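Local coordinates for DUF1780 domain-containing protein (Pseudomonas aeruginosa, PDB 1Y0K) that is of unknown function but belongs to a family of putative endonucleases in the PD-(D/E)XK nuclease clan, at residues Trp27-Leu38 and Arg46-Gly54; Val151-Pro159 and Met174-Leu183. One frame throughout, in Å; residues are numbered along the deposited sequence.

Contact 1. Residues Trp27-Leu38 and Arg46-Gly54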
# COMPACT_ATOMS: atom_id res chain seq x y z
N TRP A 27 15.13 -1.96 4.71
CA TRP A 27 14.19 -2.67 5.56
C TRP A 27 13.42 -1.71 6.46
O TRP A 27 12.22 -1.88 6.68
CB TRP A 27 14.86 -3.77 6.41
CG TRP A 27 13.79 -4.71 6.95
CD1 TRP A 27 13.14 -5.70 6.27
CD2 TRP A 27 13.25 -4.70 8.27
NE1 TRP A 27 12.23 -6.32 7.09
CE2 TRP A 27 12.26 -5.72 8.32
CE3 TRP A 27 13.49 -3.94 9.43
CZ2 TRP A 27 11.53 -6.01 9.48
CZ3 TRP A 27 12.75 -4.22 10.58
CH2 TRP A 27 11.79 -5.24 10.59
N ASP A 28 14.10 -0.68 6.95
CA ASP A 28 13.44 0.34 7.76
C ASP A 28 12.29 1.02 6.98
O ASP A 28 11.22 1.24 7.53
CB ASP A 28 14.45 1.39 8.22
CG ASP A 28 13.82 2.48 9.07
OD1 ASP A 28 13.46 2.20 10.24
OD2 ASP A 28 13.70 3.62 8.56
N ARG A 29 12.54 1.32 5.71
CA ARG A 29 11.54 1.88 4.80
C ARG A 29 10.32 0.96 4.69
O ARG A 29 9.18 1.42 4.77
CB ARG A 29 12.18 2.04 3.41
CG ARG A 29 11.47 2.96 2.45
CD ARG A 29 12.44 3.45 1.39
NE ARG A 29 13.20 2.35 0.80
CZ ARG A 29 14.38 2.48 0.21
NH1 ARG A 29 14.99 3.67 0.13
NH2 ARG A 29 14.97 1.40 -0.30
N GLU A 30 10.57 -0.32 4.49
CA GLU A 30 9.51 -1.32 4.35
C GLU A 30 8.73 -1.49 5.65
O GLU A 30 7.50 -1.55 5.63
CB GLU A 30 10.09 -2.65 3.84
CG GLU A 30 10.50 -2.56 2.38
CD GLU A 30 11.63 -3.49 1.99
OE1 GLU A 30 12.10 -4.29 2.84
OE2 GLU A 30 12.07 -3.41 0.82
N ARG A 31 9.44 -1.54 6.77
CA ARG A 31 8.80 -1.62 8.09
C ARG A 31 7.96 -0.36 8.35
O ARG A 31 6.84 -0.44 8.87
CB ARG A 31 9.83 -1.81 9.19
CG ARG A 31 9.22 -2.29 10.50
CD ARG A 31 10.03 -1.85 11.70
NE ARG A 31 10.03 -0.39 11.78
CZ ARG A 31 11.07 0.37 11.50
NH1 ARG A 31 10.95 1.69 11.55
NH2 ARG A 31 12.23 -0.18 11.17
N TRP A 32 8.49 0.79 7.97
CA TRP A 32 7.80 2.06 8.14
C TRP A 32 6.46 2.01 7.40
O TRP A 32 5.44 2.40 7.96
CB TRP A 32 8.68 3.22 7.65
CG TRP A 32 8.05 4.60 7.63
CD1 TRP A 32 8.14 5.55 8.60
CD2 TRP A 32 7.30 5.19 6.56
NE1 TRP A 32 7.46 6.69 8.22
CE2 TRP A 32 6.94 6.50 6.96
CE3 TRP A 32 6.89 4.73 5.29
CZ2 TRP A 32 6.18 7.35 6.15
CZ3 TRP A 32 6.13 5.58 4.47
CH2 TRP A 32 5.79 6.88 4.91
N VAL A 33 6.45 1.50 6.17
CA VAL A 33 5.19 1.37 5.41
C VAL A 33 4.19 0.49 6.17
O VAL A 33 3.01 0.85 6.30
CB VAL A 33 5.43 0.80 4.00
CG1 VAL A 33 4.11 0.46 3.32
CG2 VAL A 33 6.21 1.81 3.14
N CYS A 34 4.66 -0.65 6.66
CA CYS A 34 3.81 -1.55 7.44
C CYS A 34 3.24 -0.83 8.67
O CYS A 34 2.06 -0.95 8.96
CB CYS A 34 4.58 -2.80 7.84
SG CYS A 34 5.04 -3.83 6.42
N GLN A 35 4.08 -0.09 9.39
CA GLN A 35 3.58 0.64 10.56
C GLN A 35 2.50 1.65 10.20
O GLN A 35 1.48 1.73 10.87
CB GLN A 35 4.72 1.34 11.30
CG GLN A 35 5.57 0.40 12.13
CD GLN A 35 6.56 1.17 12.98
OE1 GLN A 35 6.18 2.06 13.75
NE2 GLN A 35 7.82 0.85 12.85
N ARG A 36 2.72 2.41 9.13
CA ARG A 36 1.73 3.42 8.68
C ARG A 36 0.40 2.75 8.33
O ARG A 36 -0.68 3.26 8.65
CB ARG A 36 2.26 4.21 7.47
CG ARG A 36 3.55 5.06 7.72
CD ARG A 36 3.44 6.11 8.87
NE ARG A 36 3.49 5.58 10.24
CZ ARG A 36 4.56 5.05 10.84
NH1 ARG A 36 4.47 4.62 12.10
NH2 ARG A 36 5.71 4.93 10.20
N PHE A 37 0.49 1.60 7.68
CA PHE A 37 -0.71 0.83 7.29
C PHE A 37 -1.46 0.32 8.52
O PHE A 37 -2.68 0.47 8.62
CB PHE A 37 -0.26 -0.34 6.39
CG PHE A 37 -1.36 -1.27 5.97
CD1 PHE A 37 -2.44 -0.82 5.23
CD2 PHE A 37 -1.27 -2.63 6.27
CE1 PHE A 37 -3.43 -1.69 4.81
CE2 PHE A 37 -2.26 -3.52 5.86
CZ PHE A 37 -3.35 -3.04 5.12
N LEU A 38 -0.74 -0.26 9.48
CA LEU A 38 -1.37 -0.77 10.70
C LEU A 38 -2.00 0.38 11.50
O LEU A 38 -3.10 0.22 12.05
CB LEU A 38 -0.35 -1.55 11.56
CG LEU A 38 0.19 -2.84 10.93
CD1 LEU A 38 1.31 -3.41 11.79
CD2 LEU A 38 -0.90 -3.88 10.70
N ARG A 46 3.55 -3.85 18.79
CA ARG A 46 4.74 -3.47 19.52
C ARG A 46 5.89 -3.58 18.52
O ARG A 46 5.78 -4.30 17.53
CB ARG A 46 4.96 -4.39 20.72
CG ARG A 46 3.80 -4.42 21.71
CD ARG A 46 4.18 -5.17 22.98
NE ARG A 46 5.37 -4.61 23.62
CZ ARG A 46 5.36 -3.62 24.50
NH1 ARG A 46 4.22 -3.07 24.89
NH2 ARG A 46 6.51 -3.17 25.00
N GLN A 47 6.98 -2.87 18.78
CA GLN A 47 8.09 -2.83 17.83
C GLN A 47 8.66 -4.21 17.54
O GLN A 47 9.06 -4.50 16.41
CB GLN A 47 9.21 -1.91 18.34
CG GLN A 47 10.05 -1.31 17.24
CD GLN A 47 9.25 -0.41 16.32
OE1 GLN A 47 8.44 0.42 16.77
NE2 GLN A 47 9.45 -0.57 15.02
N GLU A 48 8.69 -5.06 18.57
CA GLU A 48 9.19 -6.44 18.47
C GLU A 48 8.35 -7.34 17.56
O GLU A 48 8.79 -8.42 17.16
CB GLU A 48 9.27 -7.06 19.87
CG GLU A 48 8.01 -6.87 20.71
CD GLU A 48 8.07 -5.64 21.64
OE1 GLU A 48 8.65 -4.58 21.28
OE2 GLU A 48 7.51 -5.74 22.76
N ASP A 49 7.13 -6.90 17.23
CA ASP A 49 6.25 -7.68 16.36
C ASP A 49 6.71 -7.79 14.90
O ASP A 49 6.24 -8.66 14.17
CB ASP A 49 4.81 -7.16 16.38
CG ASP A 49 4.16 -7.28 17.75
OD1 ASP A 49 4.53 -8.19 18.52
OD2 ASP A 49 3.24 -6.48 18.02
N PHE A 50 7.58 -6.89 14.45
CA PHE A 50 8.07 -6.92 13.07
C PHE A 50 9.36 -7.72 12.97
O PHE A 50 10.26 -7.56 13.80
CB PHE A 50 8.29 -5.50 12.55
CG PHE A 50 7.09 -4.63 12.68
CD1 PHE A 50 6.95 -3.76 13.76
CD2 PHE A 50 6.06 -4.70 11.74
CE1 PHE A 50 5.83 -2.97 13.89
CE2 PHE A 50 4.94 -3.91 11.87
CZ PHE A 50 4.82 -3.04 12.94
N ALA A 51 9.45 -8.56 11.95
CA ALA A 51 10.65 -9.34 11.71
C ALA A 51 10.89 -9.50 10.21
O ALA A 51 9.96 -9.40 9.41
CB ALA A 51 10.55 -10.70 12.38
N ALA A 52 12.15 -9.72 9.84
CA ALA A 52 12.47 -10.04 8.46
C ALA A 52 12.52 -11.57 8.29
O ALA A 52 12.99 -12.27 9.19
CB ALA A 52 13.79 -9.40 8.05
N PRO A 53 12.02 -12.08 7.15
CA PRO A 53 12.08 -13.53 6.93
C PRO A 53 13.47 -13.95 6.48
O PRO A 53 14.30 -13.09 6.14
CB PRO A 53 11.10 -13.73 5.77
CG PRO A 53 11.22 -12.49 4.99
CD PRO A 53 11.36 -11.39 6.03
N GLY A 54 13.71 -15.26 6.47
CA GLY A 54 14.95 -15.84 5.96
C GLY A 54 15.16 -15.57 4.48
O GLY A 54 16.27 -15.21 4.05

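Contact 2. Residues Val151-Pro159 and Met174-Leu183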
# COMPACT_ATOMS: atom_id res chain seq x y z
N VAL A 151 -4.00 13.13 -7.04
CA VAL A 151 -4.66 12.93 -5.75
C VAL A 151 -5.87 12.04 -6.03
O VAL A 151 -6.53 12.22 -7.04
CB VAL A 151 -5.09 14.28 -5.10
CG1 VAL A 151 -3.87 15.09 -4.69
CG2 VAL A 151 -5.94 15.10 -6.05
N PRO A 152 -6.15 11.04 -5.17
CA PRO A 152 -7.29 10.17 -5.49
C PRO A 152 -8.61 10.92 -5.50
O PRO A 152 -8.80 11.86 -4.72
CB PRO A 152 -7.29 9.15 -4.34
CG PRO A 152 -5.88 9.17 -3.83
CD PRO A 152 -5.48 10.62 -3.93
N ASP A 153 -9.50 10.52 -6.40
CA ASP A 153 -10.86 11.02 -6.37
C ASP A 153 -11.66 10.06 -5.50
O ASP A 153 -12.06 8.98 -5.94
CB ASP A 153 -11.45 11.10 -7.77
CG ASP A 153 -12.80 11.78 -7.79
OD1 ASP A 153 -13.46 11.85 -6.72
OD2 ASP A 153 -13.22 12.22 -8.89
N PHE A 154 -11.88 10.45 -4.25
CA PHE A 154 -12.54 9.59 -3.28
C PHE A 154 -14.05 9.46 -3.51
O PHE A 154 -14.73 8.67 -2.84
CB PHE A 154 -12.20 10.05 -1.85
CG PHE A 154 -10.73 9.90 -1.50
CD1 PHE A 154 -9.92 11.02 -1.30
CD2 PHE A 154 -10.15 8.64 -1.41
CE1 PHE A 154 -8.57 10.89 -0.98
CE2 PHE A 154 -8.80 8.49 -1.11
CZ PHE A 154 -8.01 9.61 -0.89
N ASN A 155 -14.57 10.21 -4.48
CA ASN A 155 -15.98 10.10 -4.85
C ASN A 155 -16.25 9.00 -5.86
O ASN A 155 -17.41 8.78 -6.26
CB ASN A 155 -16.50 11.43 -5.38
CG ASN A 155 -16.47 12.52 -4.32
OD1 ASN A 155 -16.57 12.24 -3.13
ND2 ASN A 155 -16.30 13.76 -4.75
N THR A 156 -15.19 8.31 -6.27
CA THR A 156 -15.27 7.24 -7.27
C THR A 156 -15.05 5.89 -6.57
O THR A 156 -14.26 5.79 -5.63
CB THR A 156 -14.25 7.45 -8.41
OG1 THR A 156 -12.91 7.40 -7.89
CG2 THR A 156 -14.46 8.83 -9.06
N PRO A 157 -15.77 4.86 -7.02
CA PRO A 157 -15.66 3.55 -6.38
C PRO A 157 -14.47 2.71 -6.88
O PRO A 157 -14.08 2.84 -8.03
CB PRO A 157 -16.98 2.87 -6.77
CG PRO A 157 -17.38 3.49 -8.05
CD PRO A 157 -16.76 4.87 -8.11
N PHE A 158 -13.91 1.87 -6.01
CA PHE A 158 -12.87 0.93 -6.43
C PHE A 158 -13.48 -0.27 -7.14
O PHE A 158 -14.32 -0.97 -6.55
CB PHE A 158 -12.05 0.45 -5.24
CG PHE A 158 -11.06 1.45 -4.76
CD1 PHE A 158 -11.45 2.48 -3.89
CD2 PHE A 158 -9.73 1.39 -5.19
CE1 PHE A 158 -10.53 3.41 -3.44
CE2 PHE A 158 -8.80 2.33 -4.73
CZ PHE A 158 -9.20 3.34 -3.86
N PRO A 159 -13.08 -0.52 -8.40
CA PRO A 159 -13.61 -1.68 -9.11
C PRO A 159 -12.98 -2.96 -8.56
O PRO A 159 -11.91 -2.88 -7.92
CB PRO A 159 -13.17 -1.43 -10.55
CG PRO A 159 -11.93 -0.64 -10.44
CD PRO A 159 -12.12 0.24 -9.24
N MSE A 174 -3.30 -1.14 -0.11
CA MSE A 174 -2.60 0.11 -0.44
C MSE A 174 -2.59 1.05 0.75
O MSE A 174 -3.55 1.11 1.53
CB MSE A 174 -3.28 0.85 -1.59
CG MSE A 174 -3.37 0.14 -2.93
SE MSE A 174 -4.35 1.19 -4.09
CE MSE A 174 -5.91 1.27 -3.29
N VAL A 175 -1.52 1.81 0.87
CA VAL A 175 -1.47 2.89 1.85
C VAL A 175 -0.69 4.05 1.24
O VAL A 175 0.24 3.85 0.47
CB VAL A 175 -0.84 2.43 3.20
CG1 VAL A 175 0.63 2.01 3.04
CG2 VAL A 175 -0.97 3.54 4.28
N GLY A 176 -1.09 5.27 1.57
CA GLY A 176 -0.34 6.45 1.17
C GLY A 176 -0.63 7.56 2.15
O GLY A 176 -1.35 7.35 3.12
N PRO A 177 -0.08 8.75 1.92
CA PRO A 177 -0.33 9.83 2.86
C PRO A 177 -1.82 10.18 3.00
O PRO A 177 -2.25 10.64 4.07
CB PRO A 177 0.48 11.01 2.28
CG PRO A 177 1.55 10.33 1.41
CD PRO A 177 0.83 9.15 0.83
N THR A 178 -2.62 9.92 1.97
CA THR A 178 -4.03 10.33 2.01
C THR A 178 -5.03 9.25 2.40
O THR A 178 -6.17 9.56 2.73
CB THR A 178 -4.50 10.93 0.67
OG1 THR A 178 -4.38 9.95 -0.36
CG2 THR A 178 -3.65 12.16 0.31
N PHE A 179 -4.63 7.98 2.33
CA PHE A 179 -5.62 6.90 2.52
C PHE A 179 -4.97 5.54 2.71
O PHE A 179 -3.78 5.37 2.46
CB PHE A 179 -6.58 6.83 1.33
CG PHE A 179 -6.03 6.06 0.16
CD1 PHE A 179 -6.48 4.76 -0.09
CD2 PHE A 179 -5.06 6.61 -0.67
CE1 PHE A 179 -5.98 4.03 -1.16
CE2 PHE A 179 -4.54 5.88 -1.75
CZ PHE A 179 -5.00 4.59 -2.00
N ALA A 180 -5.77 4.58 3.16
CA ALA A 180 -5.39 3.16 3.16
C ALA A 180 -6.62 2.34 2.76
O ALA A 180 -7.76 2.73 3.03
CB ALA A 180 -4.88 2.74 4.51
N ARG A 181 -6.38 1.22 2.09
CA ARG A 181 -7.46 0.33 1.72
C ARG A 181 -6.93 -1.09 1.55
O ARG A 181 -5.90 -1.29 0.91
CB ARG A 181 -8.13 0.79 0.43
CG ARG A 181 -9.27 -0.12 -0.04
CD ARG A 181 -9.88 0.39 -1.35
NE ARG A 181 -10.90 -0.54 -1.85
CZ ARG A 181 -12.20 -0.46 -1.55
NH1 ARG A 181 -12.67 0.52 -0.78
NH2 ARG A 181 -13.04 -1.36 -2.04
N VAL A 182 -7.65 -2.05 2.12
CA VAL A 182 -7.42 -3.46 1.80
C VAL A 182 -8.25 -3.75 0.54
O VAL A 182 -9.49 -3.66 0.57
CB VAL A 182 -7.86 -4.37 2.98
CG1 VAL A 182 -7.68 -5.85 2.61
CG2 VAL A 182 -7.07 -4.03 4.25
N LEU A 183 -7.57 -4.06 -0.57
CA LEU A 183 -8.27 -4.31 -1.85
C LEU A 183 -8.94 -5.68 -1.88
O LEU A 183 -10.07 -5.80 -2.34
CB LEU A 183 -7.34 -4.16 -3.06
CG LEU A 183 -6.71 -2.78 -3.27
CD1 LEU A 183 -6.02 -2.73 -4.63
CD2 LEU A 183 -7.76 -1.67 -3.17

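Contact 1. Residues Trp27-Leu38 and Arg46-Gly54
F50 lies against the face of helix 26-40 formed by R31, C34, Q35 and L38, in a largely apolar contact between the helix and the short, weakly bonded strand 50-51 at one margin of the mixed sheet; 370 Å² is buried between the two segments, and no clear hydrogen bond crosses. The register runs from W27 opposite A52 to R31 opposite F50, and F50 has the largest buried share. Its ring is met from two successive turns. L38 approaches from the opposite direction and puts CD1 at the ring edge, 3.7 Å from F50 CE2. Q35 contributes its aliphatic CG, 3.6 Å from F50 CZ, and C34 CB is a looser neighbour. At the base of the ring the R31 chain crosses at about a right angle, with R31 CG 4.3 Å from the ring centroid of F50 and 28° off the normal, an off-centre CH-pi contact.

Nearer the helix start, the W27 indole lies beside the chain as it leaves F50. With CG anti to the backbone N (chi1 -164°), the indole reaches across to the loop: W27 CZ2 is 3.6 Å from the carbonyl carbon C of A51, and W27 NE1 is 3.6 Å from A52 CB. That nitrogen hydrogen-bonds to the D59 carbonyl, which helps hold the indole's rotation. F62 and Y45 add ring contacts to F50.

On the polar flank Q47 NE2 lies 3.3 Å from R31 NE, two donors and so not a hydrogen bond. A bend at chi3 (63°) brings R31 NH1 and NH2 end-on to one oxygen in a salt bridge, R31 NH2 being 2.8 Å from D28 OD1. The charge is probably balanced largely by D28, while the R31 CG methylene meets F50; the clearly identifiable contacts across the segments are apolar and CH-pi.

Contact 2. Residues Val151-Pro159 and Met174-Leu183
F158 and R181 form the tight part of a contact between the 151-159 segment and the hairpin of strands 171-175 and 179-185. The ring and guanidinium planes are 4° apart, and the two groups lie flat on one another, their chains running in opposite senses. R181 is extended from CG to NE, which carries CD over the ring: R181 CD is 3.6 Å from the F158 centroid and 9° off the normal, a CH-pi contact. R181 NE follows at 3.5 Å from F158 CG, while NH1 hydrogen-bonds to S200 OG. The selenomethionine M174 points back at F158, its CE oblique to the ring and 3.4 Å from F158 CE2.

At the other end, F154 turns its edge to the face of F179 in an offset edge-to-face pair, with centroids 5.9 Å apart and planes at 65°. T178 OG1 sits at the F154 ring edge, 3.7 Å from CZ of F154, and P152 CG is a looser 4.1 Å from F179 CE2.

The solvent side is the tip of the D153-T156 type I turn, where N155 is exposed. It is braced internally: N155 N donates to D153 OD1 in an Asx turn, and T156 OG1 donates to D153 O at 2.6 Å and also accepts from A111 N.

Helix 111-116 meets both F158 and F179, while helix 26-40 packs on the hairpin through V175, A180 and V182; strand 150-153 pairs with strand 107-110.

How the contacts relate
Contact 1 is complete in the chain before contact 2 starts, and their centres lie 22 Å apart on opposite sides of the chain's centre. Both involve strands of one mixed sheet: 50-51 is one of its outermost strands, whereas 171-175 and 179-185 lie further across it. Helix 26-40 links them directly. V33 CG1 packs 3.8 Å from V175 CG1, and F37 CZ lies 3.9 Å from V182 CG2, so helix residues that take no part in contact 1 cover the hairpin of contact 2. All four segments belong to the putative endonuclease family region, and no catalytic site is identified to which either contact could be tied.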